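Local coordinates for mandelate racemase/muconate lactonizing protein (Alicyclobacillus acidocaldarius LAA1, PDB 3QLD) that belongs to the mandelate racemase/muconate lactonizing branch of the enolase superfamily, pairing an N-terminal capping domain with a TIM-barrel domain, at residues Leu36-Ser46 with Met113-Arg122; Leu150-Val161 with Ala180-Leu191. All coordinates share one frame; numbering follows the deposited sequence.

Contact 1: residues Leu36-Ser46 with Met113-Arg122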
loop_
_atom_site.group_PDB
_atom_site.type_symbol
_atom_site.label_atom_id
_atom_site.label_comp_id
_atom_site.label_asym_id
_atom_site.label_seq_id
_atom_site.Cartn_x
_atom_site.Cartn_y
_atom_site.Cartn_z
ATOM N N LEU A 36 -0.233 20.034 -16.524
ATOM C CA LEU A 36 0.260 19.557 -17.836
ATOM C C LEU A 36 -0.004 20.664 -18.888
ATOM O O LEU A 36 -1.005 21.355 -18.803
ATOM C CB LEU A 36 -0.447 18.274 -18.287
ATOM C CG LEU A 36 -0.313 17.102 -17.301
ATOM C CD1 LEU A 36 -1.360 16.014 -17.716
ATOM C CD2 LEU A 36 1.142 16.547 -17.387
ATOM N N VAL A 37 0.928 20.824 -19.798
ATOM C CA VAL A 37 0.819 21.863 -20.858
ATOM C C VAL A 37 1.218 21.292 -22.178
ATOM O O VAL A 37 2.294 20.653 -22.336
ATOM C CB VAL A 37 1.770 22.988 -20.611
ATOM C CG1 VAL A 37 1.410 24.161 -21.546
ATOM C CG2 VAL A 37 1.710 23.439 -19.139
ATOM N N ASP A 38 0.390 21.583 -23.171
ATOM C CA ASP A 38 0.698 21.081 -24.481
ATOM C C ASP A 38 1.307 22.207 -25.350
ATOM O O ASP A 38 1.478 23.353 -24.888
ATOM C CB ASP A 38 -0.529 20.380 -25.083
ATOM C CG ASP A 38 -1.562 21.339 -25.619
ATOM O OD1 ASP A 38 -2.697 20.878 -25.906
ATOM O OD2 ASP A 38 -1.243 22.542 -25.749
ATOM N N ALA A 39 1.703 21.841 -26.570
ATOM C CA ALA A 39 2.405 22.764 -27.460
ATOM C C ALA A 39 1.533 23.989 -27.806
ATOM O O ALA A 39 2.062 25.084 -28.043
ATOM C CB ALA A 39 2.927 22.001 -28.736
ATOM N N ASP A 40 0.213 23.861 -27.731
ATOM C CA ASP A 40 -0.638 25.017 -27.986
ATOM C C ASP A 40 -0.998 25.868 -26.766
ATOM O O ASP A 40 -1.739 26.859 -26.885
ATOM C CB ASP A 40 -1.869 24.587 -28.756
ATOM C CG ASP A 40 -1.492 23.928 -30.046
ATOM O OD1 ASP A 40 -0.615 24.500 -30.745
ATOM O OD2 ASP A 40 -2.011 22.844 -30.336
ATOM N N GLY A 41 -0.415 25.502 -25.617
ATOM C CA GLY A 41 -0.617 26.204 -24.336
ATOM C C GLY A 41 -1.891 25.808 -23.608
ATOM O O GLY A 41 -2.344 26.511 -22.669
ATOM N N ILE A 42 -2.507 24.714 -24.079
ATOM C CA ILE A 42 -3.706 24.137 -23.442
ATOM C C ILE A 42 -3.226 23.268 -22.252
ATOM O O ILE A 42 -2.197 22.609 -22.349
ATOM C CB ILE A 42 -4.568 23.353 -24.437
ATOM C CG1 ILE A 42 -5.015 24.312 -25.601
ATOM C CG2 ILE A 42 -5.739 22.631 -23.715
ATOM C CD1 ILE A 42 -6.134 25.261 -25.210
ATOM N N GLU A 43 -3.934 23.409 -21.137
ATOM C CA GLU A 43 -3.464 22.911 -19.818
ATOM C C GLU A 43 -4.431 21.972 -19.151
ATOM O O GLU A 43 -5.630 22.182 -19.196
ATOM C CB GLU A 43 -3.252 24.057 -18.847
ATOM C CG GLU A 43 -2.098 24.888 -19.307
ATOM C CD GLU A 43 -1.694 25.958 -18.361
ATOM O OE1 GLU A 43 -2.188 26.020 -17.221
ATOM O OE2 GLU A 43 -0.860 26.796 -18.796
ATOM N N GLY A 44 -3.894 20.967 -18.445
ATOM C CA GLY A 44 -4.708 20.256 -17.479
ATOM C C GLY A 44 -4.102 20.335 -16.068
ATOM O O GLY A 44 -2.878 20.377 -15.935
ATOM N N TRP A 45 -4.952 20.430 -15.039
ATOM C CA TRP A 45 -4.549 20.380 -13.615
ATOM C C TRP A 45 -5.235 19.249 -12.847
ATOM O O TRP A 45 -6.359 18.837 -13.210
ATOM C CB TRP A 45 -4.929 21.678 -12.888
ATOM C CG TRP A 45 -4.167 22.877 -13.420
ATOM C CD1 TRP A 45 -4.280 23.438 -14.664
ATOM C CD2 TRP A 45 -3.188 23.641 -12.717
ATOM N NE1 TRP A 45 -3.410 24.502 -14.782
ATOM C CE2 TRP A 45 -2.727 24.653 -13.605
ATOM C CE3 TRP A 45 -2.624 23.556 -11.424
ATOM C CZ2 TRP A 45 -1.765 25.605 -13.232
ATOM C CZ3 TRP A 45 -1.670 24.513 -11.054
ATOM C CH2 TRP A 45 -1.254 25.526 -11.952
ATOM N N SER A 46 -4.610 18.808 -11.751
ATOM C CA SER A 46 -5.244 17.862 -10.809
ATOM C C SER A 46 -4.562 17.986 -9.490
ATOM O O SER A 46 -3.530 18.660 -9.396
ATOM C CB SER A 46 -5.048 16.433 -11.268
ATOM O OG SER A 46 -3.676 16.110 -11.215
HETATM N N MSE A 113 -5.993 11.966 -13.745
HETATM C CA MSE A 113 -7.004 13.017 -13.655
HETATM C C MSE A 113 -6.571 14.326 -14.367
HETATM O O MSE A 113 -7.435 15.016 -14.966
HETATM C CB MSE A 113 -7.407 13.283 -12.220
HETATM C CG MSE A 113 -8.223 12.069 -11.651
HETATM SE SE MSE A 113 -8.376 12.052 -9.708
HETATM C CE MSE A 113 -9.738 13.304 -9.270
ATOM N N ALA A 114 -5.262 14.625 -14.339
ATOM C CA ALA A 114 -4.747 15.818 -15.058
ATOM C C ALA A 114 -4.917 15.551 -16.566
ATOM O O ALA A 114 -5.240 16.485 -17.341
ATOM C CB ALA A 114 -3.303 16.057 -14.681
ATOM N N VAL A 115 -4.729 14.299 -17.017
ATOM C CA VAL A 115 -4.902 14.002 -18.444
ATOM C C VAL A 115 -6.396 14.146 -18.899
ATOM O O VAL A 115 -6.693 14.732 -19.968
ATOM C CB VAL A 115 -4.344 12.645 -18.801
ATOM C CG1 VAL A 115 -4.605 12.295 -20.266
ATOM C CG2 VAL A 115 -2.855 12.650 -18.551
ATOM N N TRP A 116 -7.317 13.630 -18.091
ATOM C CA TRP A 116 -8.757 13.873 -18.295
ATOM C C TRP A 116 -9.076 15.368 -18.368
ATOM O O TRP A 116 -9.923 15.818 -19.183
ATOM C CB TRP A 116 -9.576 13.229 -17.169
ATOM C CG TRP A 116 -9.930 11.796 -17.420
ATOM C CD1 TRP A 116 -9.299 10.689 -16.934
ATOM C CD2 TRP A 116 -11.040 11.310 -18.191
ATOM N NE1 TRP A 116 -9.922 9.543 -17.380
ATOM C CE2 TRP A 116 -11.010 9.902 -18.130
ATOM C CE3 TRP A 116 -12.077 11.941 -18.903
ATOM C CZ2 TRP A 116 -11.954 9.104 -18.779
ATOM C CZ3 TRP A 116 -13.021 11.126 -19.582
ATOM C CH2 TRP A 116 -12.942 9.730 -19.502
ATOM N N ASP A 117 -8.419 16.134 -17.506
ATOM C CA ASP A 117 -8.698 17.532 -17.349
ATOM C C ASP A 117 -8.162 18.251 -18.582
ATOM O O ASP A 117 -8.837 19.130 -19.128
ATOM C CB ASP A 117 -8.055 18.060 -16.045
ATOM C CG ASP A 117 -8.436 19.489 -15.732
ATOM O OD1 ASP A 117 -9.500 19.708 -15.089
ATOM O OD2 ASP A 117 -7.635 20.397 -16.143
ATOM N N TRP A 118 -6.943 17.902 -18.991
ATOM C CA TRP A 118 -6.324 18.488 -20.187
ATOM C C TRP A 118 -7.203 18.163 -21.380
ATOM O O TRP A 118 -7.501 19.061 -22.177
ATOM C CB TRP A 118 -4.919 17.929 -20.424
ATOM C CG TRP A 118 -4.483 18.076 -21.857
ATOM C CD1 TRP A 118 -3.962 19.224 -22.436
ATOM C CD2 TRP A 118 -4.572 17.100 -22.899
ATOM N NE1 TRP A 118 -3.681 18.991 -23.748
ATOM C CE2 TRP A 118 -4.062 17.709 -24.075
ATOM C CE3 TRP A 118 -5.013 15.753 -22.959
ATOM C CZ2 TRP A 118 -3.982 17.026 -25.298
ATOM C CZ3 TRP A 118 -4.912 15.066 -24.164
ATOM C CH2 TRP A 118 -4.431 15.719 -25.334
ATOM N N TYR A 119 -7.689 16.919 -21.461
ATOM C CA TYR A 119 -8.462 16.468 -22.602
ATOM C C TYR A 119 -9.776 17.244 -22.760
ATOM O O TYR A 119 -10.145 17.608 -23.894
ATOM C CB TYR A 119 -8.718 14.939 -22.541
ATOM C CG TYR A 119 -9.543 14.407 -23.689
ATOM C CD1 TYR A 119 -10.940 14.451 -23.635
ATOM C CD2 TYR A 119 -8.942 13.915 -24.832
ATOM C CE1 TYR A 119 -11.726 13.983 -24.720
ATOM C CE2 TYR A 119 -9.708 13.431 -25.927
ATOM C CZ TYR A 119 -11.100 13.471 -25.842
ATOM O OH TYR A 119 -11.862 13.010 -26.890
ATOM N N ALA A 120 -10.477 17.494 -21.654
ATOM C CA ALA A 120 -11.657 18.343 -21.697
ATOM C C ALA A 120 -11.347 19.758 -22.210
ATOM O O ALA A 120 -12.116 20.324 -22.985
ATOM C CB ALA A 120 -12.343 18.412 -20.317
ATOM N N ALA A 121 -10.217 20.323 -21.798
ATOM C CA ALA A 121 -9.857 21.678 -22.188
ATOM C C ALA A 121 -9.434 21.745 -23.652
ATOM O O ALA A 121 -9.673 22.780 -24.326
ATOM C CB ALA A 121 -8.739 22.207 -21.276
ATOM N N ARG A 122 -8.798 20.665 -24.131
ATOM C CA ARG A 122 -8.335 20.554 -25.497
ATOM C C ARG A 122 -9.513 20.452 -26.445
ATOM O O ARG A 122 -9.461 21.039 -27.561
ATOM C CB ARG A 122 -7.416 19.346 -25.650
ATOM C CG ARG A 122 -6.844 19.106 -27.047
ATOM C CD ARG A 122 -5.685 20.032 -27.331
ATOM N NE ARG A 122 -5.355 20.054 -28.750
ATOM C CZ ARG A 122 -4.356 20.756 -29.297
ATOM N NH1 ARG A 122 -3.519 21.482 -28.540
ATOM N NH2 ARG A 122 -4.180 20.721 -30.618
HETATM O O HOH W 1 -8.031 22.456 -17.699
#

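Contact 2: residues Leu150-Val161 with Ala180-Leu191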
loop_
_atom_site.group_PDB
_atom_site.type_symbol
_atom_site.label_atom_id
_atom_site.label_comp_id
_atom_site.label_asym_id
_atom_site.label_seq_id
_atom_site.Cartn_x
_atom_site.Cartn_y
_atom_site.Cartn_z
ATOM N N LEU A 150 -22.750 16.947 25.675
ATOM C CA LEU A 150 -23.887 16.743 24.766
ATOM C C LEU A 150 -24.503 18.081 24.285
ATOM O O LEU A 150 -25.176 18.145 23.231
ATOM C CB LEU A 150 -24.905 15.826 25.461
ATOM C CG LEU A 150 -26.268 15.324 24.973
ATOM C CD1 LEU A 150 -26.349 15.003 23.463
ATOM C CD2 LEU A 150 -26.665 14.096 25.846
ATOM N N ASP A 151 -24.238 19.146 25.052
ATOM C CA ASP A 151 -24.672 20.507 24.723
ATOM C C ASP A 151 -23.918 21.086 23.507
ATOM O O ASP A 151 -24.541 21.531 22.521
ATOM C CB ASP A 151 -24.512 21.434 25.949
ATOM C CG ASP A 151 -25.386 21.003 27.156
ATOM O OD1 ASP A 151 -26.487 20.420 26.953
ATOM O OD2 ASP A 151 -24.967 21.255 28.322
ATOM N N VAL A 152 -22.582 21.070 23.587
ATOM C CA VAL A 152 -21.729 21.422 22.459
ATOM C C VAL A 152 -22.261 20.714 21.203
ATOM O O VAL A 152 -22.543 21.366 20.195
ATOM C CB VAL A 152 -20.241 21.026 22.691
ATOM C CG1 VAL A 152 -19.344 21.429 21.457
ATOM C CG2 VAL A 152 -19.687 21.635 23.973
ATOM N N LEU A 153 -22.443 19.395 21.292
ATOM C CA LEU A 153 -22.919 18.609 20.142
ATOM C C LEU A 153 -24.179 19.172 19.467
ATOM O O LEU A 153 -24.171 19.485 18.256
ATOM C CB LEU A 153 -23.143 17.139 20.531
ATOM C CG LEU A 153 -23.647 16.382 19.300
ATOM C CD1 LEU A 153 -22.538 16.171 18.301
ATOM C CD2 LEU A 153 -24.295 15.102 19.680
ATOM N N ILE A 154 -25.239 19.281 20.256
ATOM C CA ILE A 154 -26.555 19.746 19.773
ATOM C C ILE A 154 -26.471 21.177 19.226
ATOM O O ILE A 154 -27.125 21.547 18.230
ATOM C CB ILE A 154 -27.623 19.607 20.884
ATOM C CG1 ILE A 154 -27.977 18.124 21.110
ATOM C CG2 ILE A 154 -28.889 20.400 20.536
ATOM C CD1 ILE A 154 -28.772 17.468 19.970
ATOM N N GLN A 155 -25.614 21.972 19.860
ATOM C CA GLN A 155 -25.349 23.300 19.353
ATOM C C GLN A 155 -24.678 23.210 17.992
ATOM O O GLN A 155 -25.077 23.935 17.088
ATOM C CB GLN A 155 -24.533 24.086 20.352
ATOM C CG GLN A 155 -25.242 24.197 21.724
ATOM C CD GLN A 155 -24.339 24.777 22.856
ATOM O OE1 GLN A 155 -23.528 25.708 22.639
ATOM N NE2 GLN A 155 -24.508 24.245 24.070
ATOM N N SER A 156 -23.699 22.297 17.821
ATOM C CA SER A 156 -23.063 22.113 16.523
ATOM C C SER A 156 -24.065 21.667 15.477
ATOM O O SER A 156 -24.017 22.176 14.358
ATOM C CB SER A 156 -21.928 21.075 16.601
ATOM O OG SER A 156 -20.886 21.587 17.406
ATOM N N VAL A 157 -24.928 20.699 15.813
ATOM C CA VAL A 157 -25.996 20.231 14.889
ATOM C C VAL A 157 -26.966 21.318 14.391
ATOM O O VAL A 157 -27.235 21.462 13.190
ATOM C CB VAL A 157 -26.836 19.129 15.503
ATOM C CG1 VAL A 157 -27.736 18.508 14.412
ATOM C CG2 VAL A 157 -25.911 18.023 16.215
ATOM N N ASP A 158 -27.517 22.049 15.325
ATOM C CA ASP A 158 -28.360 23.230 15.014
ATOM C C ASP A 158 -27.680 24.187 14.040
ATOM O O ASP A 158 -28.291 24.579 13.027
ATOM C CB ASP A 158 -28.669 23.964 16.318
ATOM C CG ASP A 158 -29.614 23.182 17.214
ATOM O OD1 ASP A 158 -30.233 22.194 16.745
ATOM O OD2 ASP A 158 -29.778 23.559 18.403
ATOM N N ALA A 159 -26.392 24.482 14.312
ATOM C CA ALA A 159 -25.587 25.399 13.492
ATOM C C ALA A 159 -25.435 24.860 12.085
ATOM O O ALA A 159 -25.615 25.614 11.117
ATOM C CB ALA A 159 -24.226 25.657 14.132
ATOM N N ALA A 160 -25.194 23.542 11.957
ATOM C CA ALA A 160 -25.108 22.949 10.626
ATOM C C ALA A 160 -26.449 23.026 9.932
ATOM O O ALA A 160 -26.545 23.268 8.729
ATOM C CB ALA A 160 -24.623 21.473 10.703
ATOM N N VAL A 161 -27.488 22.731 10.677
ATOM C CA VAL A 161 -28.816 22.661 10.057
ATOM C C VAL A 161 -29.243 24.090 9.596
ATOM O O VAL A 161 -29.741 24.257 8.476
ATOM C CB VAL A 161 -29.871 22.069 11.001
ATOM C CG1 VAL A 161 -31.288 22.132 10.354
ATOM C CG2 VAL A 161 -29.511 20.635 11.350
ATOM N N ALA A 180 -25.419 10.658 22.046
ATOM C CA ALA A 180 -25.385 11.665 21.007
ATOM C C ALA A 180 -26.402 11.380 19.915
ATOM O O ALA A 180 -27.172 12.286 19.565
ATOM C CB ALA A 180 -23.956 11.802 20.409
ATOM N N ILE A 181 -26.369 10.169 19.328
ATOM C CA ILE A 181 -27.270 9.828 18.221
ATOM C C ILE A 181 -28.762 9.891 18.607
ATOM O O ILE A 181 -29.564 10.429 17.833
ATOM C CB ILE A 181 -26.938 8.440 17.556
ATOM C CG1 ILE A 181 -25.502 8.455 16.992
ATOM C CG2 ILE A 181 -28.005 8.075 16.496
ATOM C CD1 ILE A 181 -24.910 7.060 16.702
ATOM N N LYS A 182 -29.097 9.311 19.749
ATOM C CA LYS A 182 -30.486 9.356 20.321
ATOM C C LYS A 182 -30.999 10.826 20.371
ATOM O O LYS A 182 -32.072 11.136 19.807
ATOM C CB LYS A 182 -30.512 8.662 21.685
ATOM C CG LYS A 182 -31.871 8.572 22.493
ATOM C CD LYS A 182 -31.649 7.858 23.853
ATOM C CE LYS A 182 -31.082 8.789 24.956
ATOM N NZ LYS A 182 -30.079 8.202 25.952
ATOM N N ALA A 183 -30.180 11.710 20.938
ATOM C CA ALA A 183 -30.523 13.136 21.099
ATOM C C ALA A 183 -30.690 13.827 19.771
ATOM O O ALA A 183 -31.689 14.550 19.539
ATOM C CB ALA A 183 -29.478 13.848 21.990
ATOM N N VAL A 184 -29.770 13.569 18.844
ATOM C CA VAL A 184 -29.894 14.190 17.577
ATOM C C VAL A 184 -31.113 13.696 16.802
ATOM O O VAL A 184 -31.868 14.508 16.237
ATOM C CB VAL A 184 -28.597 14.121 16.809
ATOM C CG1 VAL A 184 -28.736 14.716 15.449
ATOM C CG2 VAL A 184 -27.513 14.818 17.641
ATOM N N ARG A 185 -31.333 12.381 16.795
ATOM C CA ARG A 185 -32.499 11.779 16.137
ATOM C C ARG A 185 -33.868 12.288 16.688
ATOM O O ARG A 185 -34.795 12.475 15.923
ATOM C CB ARG A 185 -32.467 10.244 16.316
ATOM C CG ARG A 185 -33.659 9.504 15.602
ATOM C CD ARG A 185 -33.922 10.050 14.211
ATOM N NE ARG A 185 -33.035 9.559 13.143
ATOM C CZ ARG A 185 -32.755 10.182 12.003
ATOM N NH1 ARG A 185 -33.200 11.416 11.749
ATOM N NH2 ARG A 185 -31.953 9.586 11.112
ATOM N N LEU A 186 -33.967 12.448 18.004
ATOM C CA LEU A 186 -35.228 12.937 18.612
ATOM C C LEU A 186 -35.501 14.386 18.151
ATOM O O LEU A 186 -36.582 14.686 17.618
ATOM C CB LEU A 186 -35.200 12.799 20.147
ATOM C CG LEU A 186 -36.477 13.265 20.916
ATOM C CD1 LEU A 186 -37.819 12.778 20.270
ATOM C CD2 LEU A 186 -36.421 12.910 22.429
ATOM N N ARG A 187 -34.478 15.222 18.251
ATOM C CA ARG A 187 -34.537 16.638 17.828
ATOM C C ARG A 187 -34.751 16.829 16.331
ATOM O O ARG A 187 -35.414 17.788 15.909
ATOM C CB ARG A 187 -33.260 17.367 18.269
ATOM C CG ARG A 187 -33.212 18.864 17.937
ATOM C CD ARG A 187 -31.887 19.431 18.404
ATOM N NE ARG A 187 -31.822 20.891 18.602
ATOM C CZ ARG A 187 -32.259 21.524 19.691
ATOM N NH1 ARG A 187 -32.812 20.847 20.682
ATOM N NH2 ARG A 187 -32.093 22.831 19.821
ATOM N N TYR A 188 -34.219 15.919 15.524
ATOM C CA TYR A 188 -34.307 16.035 14.068
ATOM C C TYR A 188 -34.857 14.779 13.417
ATOM O O TYR A 188 -34.101 14.001 12.798
ATOM C CB TYR A 188 -32.937 16.413 13.447
ATOM C CG TYR A 188 -32.537 17.847 13.724
ATOM C CD1 TYR A 188 -33.127 18.919 13.010
ATOM C CD2 TYR A 188 -31.641 18.151 14.739
ATOM C CE1 TYR A 188 -32.758 20.291 13.306
ATOM C CE2 TYR A 188 -31.283 19.489 15.027
ATOM C CZ TYR A 188 -31.834 20.533 14.298
ATOM O OH TYR A 188 -31.497 21.823 14.652
ATOM N N PRO A 189 -36.187 14.569 13.521
ATOM C CA PRO A 189 -36.779 13.312 13.078
ATOM C C PRO A 189 -36.581 12.978 11.626
ATOM O O PRO A 189 -36.634 11.807 11.258
ATOM C CB PRO A 189 -38.285 13.514 13.344
ATOM C CG PRO A 189 -38.336 14.479 14.487
ATOM C CD PRO A 189 -37.182 15.438 14.196
ATOM N N ASP A 190 -36.381 13.965 10.777
ATOM C CA ASP A 190 -36.294 13.679 9.340
ATOM C C ASP A 190 -34.934 13.952 8.707
ATOM O O ASP A 190 -34.784 13.831 7.476
ATOM C CB ASP A 190 -37.398 14.427 8.564
ATOM C CG ASP A 190 -38.788 14.045 9.061
ATOM O OD1 ASP A 190 -39.148 12.861 8.853
ATOM O OD2 ASP A 190 -39.480 14.889 9.704
ATOM N N LEU A 191 -33.971 14.339 9.529
ATOM C CA LEU A 191 -32.637 14.666 9.022
ATOM C C LEU A 191 -31.836 13.402 8.660
ATOM O O LEU A 191 -31.825 12.444 9.438
ATOM C CB LEU A 191 -31.888 15.424 10.090
ATOM C CG LEU A 191 -30.450 15.847 9.847
ATOM C CD1 LEU A 191 -30.398 16.826 8.682
ATOM C CD2 LEU A 191 -30.116 16.489 11.080
#

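Contact 1: residues Leu36-Ser46 with Met113-Arg122
Gly44 lies against the helix of Met113-Arg122 almost backbone to backbone, its CA 3.6 Å from Trp118 N. Having no side chain, it can rest its CA against Ala114 O and Trp118 N, which is why glycine suits the place; the axis of strand segment 43-46 comes within 5.9 Å of that of helix segment 113-122. Next to it, Asp117 accepts the backbone N-H of Trp45 on OD2 at 2.9 Å, from above the carboxylate plane, and a water donates to both this oxygen and Glu43 O.

At the hairpin end, Asp38 OD1 is gripped from opposite faces of its carboxylate: Trp118 NE1 comes in at 3.0 Å along a nearly straight bond (169°), with the oxygen in the indole plane, while Arg122 NH1 approaches from the other face at 2.8 Å. With chi1 at 78°, the Asp38 carboxylate has OD1 toward the helix and OD2 toward its own turn, where OD2 takes the N-H of Ile42, just past the type I turn Asp38-Gly41. Arg122, bent at chi2, also turns the edge of its guanidinium to the anti lone pair of Asp40 OD2 (NH1 at 2.7 Å), so one cation bridges two aspartates.

Compact Ala114 and branched Val115 receive Leu36 CD1. Strands 25-38 and 43-48 thus pack as an antiparallel hairpin on helix 105-123, with Leu3 of strand 3-15 meeting both Leu36 and Trp118, and His308 and Val356 binding Asp117 OD1.

Contact 2: residues Leu150-Val161 with Ala180-Leu191
Asp158 gathers two donors from the end of the neighbouring helix on a single oxygen: Tyr188 OH gives a very short bond of 2.5 Å to OD1, and Arg187 NE, at 2.8 Å, meets the syn lone pair of that same Asp158 OD1. Arg187 NH2 completes a side-on grip by donating to OD2 at 2.8 Å, with carboxylate and guanidinium only 29° from coplanar. The long arginine suits this span: its chain runs extended from CG to NE, with CG opposite the backbone N (chi1 -178°), and Ile154 CG2 lies 3.5 Å over one guanidinium face.

The phenol is fixed by hydrocarbon as well. Val161 CG2 sits over one face of the Tyr188 ring, 4.0 Å from its centroid, in a CH-pi contact, while Val157 CG1 touches CE2.

Back toward the N-terminal ends of both segments, the helices, 39° apart in direction, close on small and branched residues. Val157 and Val184 meet tip to tip through their CG2 methyls, and Ile154 CD1 slides past Val184 CG2. Alanines leave room for leucines: Leu153 CD2 presses tightly on Ala180 CB at 3.4 Å, and Leu150 CD1 reaches Ala183 CB. Beneath this layer, Leu144 of strand 137-144 backs Val157 and Ile193 of strand 192-196 backs Val184.

With an arginine and a phenol converging on it, Asp158 is probably held as the carboxylate, and the ion pair ties together two adjacent helices on the outside of the barrel.

Contact 1 is complete by residue 122, ahead of contact 2, which begins at residue 150, and the two belong to different domains. The hairpin and helix of contact 1 lie in the N-terminal capping domain, where the strands are part of an antiparallel sheet; contact 2 joins helices 150-162 and 178-187, which precede and follow strand 167-171 in sequence, in the parallel part of the barrel. Their centres are 44 Å apart, on opposite sides of the centre of the chain, and their nearest atoms remain about 26 Å from each other. They share no strand or helix. Each is thus a contact within its own domain: a sheet-on-helix layer in one, and neighbouring helices of successive beta-alpha units in the other.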